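Local atomic coordinates of cytoplasmic export protein 1 (Saccharomyces cerevisiae, PDB entry 3VWA), a protein that binds tRNA as part of the nuclear tRNA export machinery and may pass aminoacylated tRNAs from the export receptors at the nuclear pore to the translation machinery. Residues N417-Q428 with T439-L450. Numbering follows the deposited sequence.
Sequences NNELLRFLAKTQ and TVIIISKISTIL
Asn417 rests its OD1 against the backbone of Leu450, 3.3 Å from Leu450 CA. An amide suits this end of the contact because it has both donor and acceptor to offer: OD1 takes the N-H of Ser451, and ND2 gives to Glu413 O one turn back in its own helix. Next, Leu420 and Ile446 meet through their delta carbons, Leu420 CD1 lying 3.8 Å from Ile446 CD1. Leu421 starts off to the flank, but with CG anti to its carbonyl carbon (chi1 -63°) its length lets it meet Leu450 tip to tip, Leu421 CD1 to Leu450 CD2 3.8 Å.

Leu424 is the central knob, seated among Thr439, Ile442, Ile443 and Ile446, and a leucine's forked end suits such a hole. Its CD1 presses end-on against Ile446 CD1 at 3.5 Å, a tight contact, and also lies on Ile443 CG1, while CD2 turns to Ile442 CG2, 4.2 Å away. With an alanine here both delta methyls go, which would probably leave a gap among those four residues and take from Ile446 CD1 its closest partner.

A turn later the contact becomes polar. Thr427 OG1 stands 2.7 Å from Thr439 OG1, which also bonds Ile435 O in its own helix. Threonine suits position 439, its methyl facing Leu424 and its hydroxyl Thr427. Gln428 lays its CB against Thr439 CG2 at 3.9 Å, and is long enough, extended, to carry NE2 to Ala464 O in the following helix.

Segments 417-427 and 439-446 run nearly antiparallel, at 155°, their axes 9.8 Å apart at closest approach, as paired helices do in the HEAT-repeat part of this chain. From helix 394-407, Leu401 reaches Leu424 and Thr439 while Ile404 reaches Leu420; helix 454-469 continues the stack against Val440 and Leu450.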
loop_
_atom_site.group_PDB
_atom_site.type_symbol
_atom_site.label_atom_id
_atom_site.label_comp_id
_atom_site.label_asym_id
_atom_site.label_seq_id
_atom_site.Cartn_x
_atom_site.Cartn_y
_atom_site.Cartn_z
ATOM N N ASN A 417 -32.452 -8.306 2.898
ATOM C CA ASN A 417 -33.865 -8.257 2.633
ATOM C C ASN A 417 -34.667 -8.810 3.759
ATOM O O ASN A 417 -35.868 -8.655 3.781
ATOM C CB ASN A 417 -34.157 -9.085 1.383
ATOM C CG ASN A 417 -33.413 -8.554 0.176
ATOM O OD1 ASN A 417 -33.609 -7.406 -0.216
ATOM N ND2 ASN A 417 -32.512 -9.365 -0.383
ATOM N N ASN A 418 -33.996 -9.463 4.693
ATOM C CA ASN A 418 -34.668 -10.053 5.811
ATOM C C ASN A 418 -34.183 -9.365 7.055
ATOM O O ASN A 418 -34.950 -8.718 7.734
ATOM C CB ASN A 418 -34.385 -11.573 5.854
ATOM C CG ASN A 418 -35.183 -12.303 6.929
ATOM O OD1 ASN A 418 -35.226 -11.890 8.089
ATOM N ND2 ASN A 418 -35.785 -13.420 6.550
ATOM N N GLU A 419 -32.895 -9.472 7.329
ATOM C CA GLU A 419 -32.373 -9.029 8.614
ATOM C C GLU A 419 -32.177 -7.508 8.706
ATOM O O GLU A 419 -32.473 -6.950 9.743
ATOM C CB GLU A 419 -31.083 -9.782 9.062
ATOM C CG GLU A 419 -30.735 -11.120 8.394
ATOM C CD GLU A 419 -31.250 -12.361 9.121
ATOM O OE1 GLU A 419 -30.422 -13.237 9.484
ATOM O OE2 GLU A 419 -32.481 -12.480 9.317
ATOM N N LEU A 420 -31.693 -6.850 7.647
ATOM C CA LEU A 420 -31.327 -5.405 7.730
ATOM C C LEU A 420 -32.432 -4.526 8.265
ATOM O O LEU A 420 -32.218 -3.712 9.191
ATOM C CB LEU A 420 -30.871 -4.833 6.382
ATOM C CG LEU A 420 -29.600 -3.974 6.522
ATOM C CD1 LEU A 420 -29.418 -2.918 5.452
ATOM C CD2 LEU A 420 -29.488 -3.340 7.886
ATOM N N LEU A 421 -33.607 -4.666 7.673
ATOM C CA LEU A 421 -34.735 -3.858 8.116
ATOM C C LEU A 421 -35.214 -4.161 9.547
ATOM O O LEU A 421 -35.822 -3.268 10.167
ATOM C CB LEU A 421 -35.920 -3.987 7.171
ATOM C CG LEU A 421 -35.657 -3.487 5.751
ATOM C CD1 LEU A 421 -36.612 -4.135 4.760
ATOM C CD2 LEU A 421 -35.774 -1.968 5.774
ATOM N N ARG A 422 -34.982 -5.390 10.055
ATOM C CA ARG A 422 -35.314 -5.704 11.484
ATOM C C ARG A 422 -34.442 -4.877 12.416
ATOM O O ARG A 422 -34.928 -4.348 13.419
ATOM C CB ARG A 422 -35.188 -7.206 11.830
ATOM C CG ARG A 422 -36.188 -8.100 11.062
ATOM C CD ARG A 422 -35.892 -9.592 11.276
ATOM N NE ARG A 422 -36.555 -10.401 10.235
ATOM C CZ ARG A 422 -37.753 -10.993 10.349
ATOM N NH1 ARG A 422 -38.456 -10.856 11.440
ATOM N NH2 ARG A 422 -38.261 -11.709 9.351
ATOM N N PHE A 423 -33.168 -4.714 12.049
ATOM C CA PHE A 423 -32.267 -3.835 12.794
ATOM C C PHE A 423 -32.746 -2.376 12.718
ATOM O O PHE A 423 -32.756 -1.663 13.728
ATOM C CB PHE A 423 -30.838 -3.916 12.232
ATOM C CG PHE A 423 -30.075 -5.164 12.613
ATOM C CD1 PHE A 423 -29.888 -6.200 11.671
ATOM C CD2 PHE A 423 -29.510 -5.290 13.877
ATOM C CE1 PHE A 423 -29.173 -7.367 11.981
ATOM C CE2 PHE A 423 -28.799 -6.456 14.219
ATOM C CZ PHE A 423 -28.629 -7.500 13.278
ATOM N N LEU A 424 -33.120 -1.935 11.520
ATOM C CA LEU A 424 -33.482 -0.530 11.314
ATOM C C LEU A 424 -34.793 -0.178 12.014
ATOM O O LEU A 424 -34.926 0.912 12.526
ATOM C CB LEU A 424 -33.540 -0.166 9.818
ATOM C CG LEU A 424 -32.196 -0.259 9.068
ATOM C CD1 LEU A 424 -32.368 -0.362 7.555
ATOM C CD2 LEU A 424 -31.300 0.930 9.416
ATOM N N ALA A 425 -35.742 -1.108 12.040
ATOM C CA ALA A 425 -36.973 -0.938 12.791
ATOM C C ALA A 425 -36.682 -0.689 14.267
ATOM O O ALA A 425 -37.390 0.077 14.912
ATOM C CB ALA A 425 -37.899 -2.131 12.611
ATOM N N LYS A 426 -35.616 -1.302 14.789
ATOM C CA LYS A 426 -35.223 -1.045 16.158
ATOM C C LYS A 426 -34.558 0.303 16.336
ATOM O O LYS A 426 -34.922 1.046 17.210
ATOM C CB LYS A 426 -34.326 -2.147 16.705
ATOM C CG LYS A 426 -34.318 -2.107 18.220
ATOM C CD LYS A 426 -33.136 -2.835 18.839
ATOM C CE LYS A 426 -32.857 -2.343 20.266
ATOM N NZ LYS A 426 -31.395 -2.557 20.536
ATOM N N THR A 427 -33.598 0.641 15.492
ATOM C CA THR A 427 -32.950 1.933 15.635
ATOM C C THR A 427 -33.878 3.141 15.388
ATOM O O THR A 427 -33.588 4.222 15.798
ATOM C CB THR A 427 -31.611 2.004 14.843
ATOM O OG1 THR A 427 -31.867 2.156 13.432
ATOM C CG2 THR A 427 -30.776 0.701 15.148
ATOM N N GLN A 428 -35.015 2.929 14.756
ATOM C CA GLN A 428 -35.979 3.981 14.587
ATOM C C GLN A 428 -36.678 4.368 15.922
ATOM O O GLN A 428 -37.289 5.452 16.040
ATOM C CB GLN A 428 -36.979 3.587 13.483
ATOM C CG GLN A 428 -37.944 4.696 13.103
ATOM C CD GLN A 428 -38.656 4.485 11.768
ATOM O OE1 GLN A 428 -38.886 3.344 11.309
ATOM N NE2 GLN A 428 -39.029 5.601 11.138
ATOM N N THR A 439 -31.913 6.989 10.983
ATOM C CA THR A 439 -32.523 5.741 10.542
ATOM C C THR A 439 -33.491 5.903 9.372
ATOM O O THR A 439 -33.478 5.097 8.437
ATOM C CB THR A 439 -33.276 5.001 11.684
ATOM O OG1 THR A 439 -32.345 4.689 12.728
ATOM C CG2 THR A 439 -33.903 3.670 11.155
ATOM N N VAL A 440 -34.331 6.932 9.426
ATOM C CA VAL A 440 -35.294 7.129 8.341
ATOM C C VAL A 440 -34.623 7.536 6.987
ATOM O O VAL A 440 -35.100 7.160 5.889
ATOM C CB VAL A 440 -36.516 8.030 8.790
ATOM C CG1 VAL A 440 -36.129 9.483 9.016
ATOM C CG2 VAL A 440 -37.658 7.961 7.793
ATOM N N ILE A 441 -33.533 8.286 7.101
ATOM C CA ILE A 441 -32.649 8.680 5.977
ATOM C C ILE A 441 -32.060 7.410 5.396
ATOM O O ILE A 441 -32.220 7.155 4.208
ATOM C CB ILE A 441 -31.540 9.664 6.443
ATOM C CG1 ILE A 441 -32.161 10.884 7.122
ATOM C CG2 ILE A 441 -30.682 10.161 5.288
ATOM C CD1 ILE A 441 -32.951 11.791 6.185
ATOM N N ILE A 442 -31.493 6.549 6.253
ATOM C CA ILE A 442 -30.840 5.320 5.750
ATOM C C ILE A 442 -31.849 4.372 5.098
ATOM O O ILE A 442 -31.540 3.721 4.061
ATOM C CB ILE A 442 -30.023 4.567 6.862
ATOM C CG1 ILE A 442 -28.804 5.376 7.378
ATOM C CG2 ILE A 442 -29.555 3.228 6.387
ATOM C CD1 ILE A 442 -28.025 6.111 6.263
ATOM N N ILE A 443 -33.024 4.239 5.728
ATOM C CA ILE A 443 -34.047 3.399 5.143
ATOM C C ILE A 443 -34.479 3.935 3.732
ATOM O O ILE A 443 -34.702 3.138 2.839
ATOM C CB ILE A 443 -35.296 3.300 6.026
ATOM C CG1 ILE A 443 -34.968 2.512 7.277
ATOM C CG2 ILE A 443 -36.471 2.706 5.217
ATOM C CD1 ILE A 443 -36.052 2.635 8.341
ATOM N N SER A 444 -34.617 5.260 3.568
ATOM C CA SER A 444 -34.958 5.826 2.275
ATOM C C SER A 444 -33.899 5.508 1.272
ATOM O O SER A 444 -34.184 5.048 0.161
ATOM C CB SER A 444 -35.045 7.333 2.373
ATOM O OG SER A 444 -36.037 7.667 3.282
ATOM N N LYS A 445 -32.658 5.707 1.705
ATOM C CA LYS A 445 -31.502 5.440 0.900
ATOM C C LYS A 445 -31.492 4.030 0.323
ATOM O O LYS A 445 -31.327 3.872 -0.890
ATOM C CB LYS A 445 -30.245 5.788 1.693
ATOM C CG LYS A 445 -28.988 5.927 0.873
ATOM C CD LYS A 445 -27.951 6.804 1.580
ATOM C CE LYS A 445 -26.594 6.554 0.946
ATOM N NZ LYS A 445 -25.408 6.869 1.815
ATOM N N ILE A 446 -31.702 3.018 1.160
ATOM C CA ILE A 446 -31.556 1.647 0.729
ATOM C C ILE A 446 -32.814 0.973 0.159
ATOM O O ILE A 446 -32.711 -0.142 -0.292
ATOM C CB ILE A 446 -31.050 0.691 1.874
ATOM C CG1 ILE A 446 -32.216 0.222 2.746
ATOM C CG2 ILE A 446 -29.877 1.298 2.643
ATOM C CD1 ILE A 446 -31.807 -0.287 4.116
ATOM N N SER A 447 -33.967 1.631 0.236
ATOM C CA SER A 447 -35.267 1.088 -0.174
ATOM C C SER A 447 -35.314 0.505 -1.570
ATOM O O SER A 447 -35.938 -0.513 -1.777
ATOM C CB SER A 447 -36.304 2.186 -0.078
ATOM O OG SER A 447 -36.047 3.232 -1.030
ATOM N N THR A 448 -34.611 1.128 -2.499
ATOM C CA THR A 448 -34.588 0.704 -3.875
ATOM C C THR A 448 -33.562 -0.382 -4.160
ATOM O O THR A 448 -33.532 -0.863 -5.304
ATOM C CB THR A 448 -34.211 1.876 -4.824
ATOM O OG1 THR A 448 -33.094 2.556 -4.297
ATOM C CG2 THR A 448 -35.342 2.881 -4.928
ATOM N N ILE A 449 -32.703 -0.744 -3.190
ATOM C CA ILE A 449 -31.807 -1.917 -3.439
ATOM C C ILE A 449 -32.249 -3.230 -2.788
ATOM O O ILE A 449 -31.577 -4.241 -2.927
ATOM C CB ILE A 449 -30.301 -1.701 -3.115
ATOM C CG1 ILE A 449 -30.110 -1.604 -1.612
ATOM C CG2 ILE A 449 -29.731 -0.561 -3.962
ATOM C CD1 ILE A 449 -28.886 -0.825 -1.241
ATOM N N LEU A 450 -33.373 -3.205 -2.094
ATOM C CA LEU A 450 -33.990 -4.425 -1.634
ATOM C C LEU A 450 -34.432 -5.262 -2.841
ATOM O O LEU A 450 -34.822 -4.737 -3.895
ATOM C CB LEU A 450 -35.178 -4.105 -0.711
ATOM C CG LEU A 450 -34.855 -3.737 0.747
ATOM C CD1 LEU A 450 -33.483 -3.118 0.964
ATOM C CD2 LEU A 450 -35.901 -2.785 1.284
#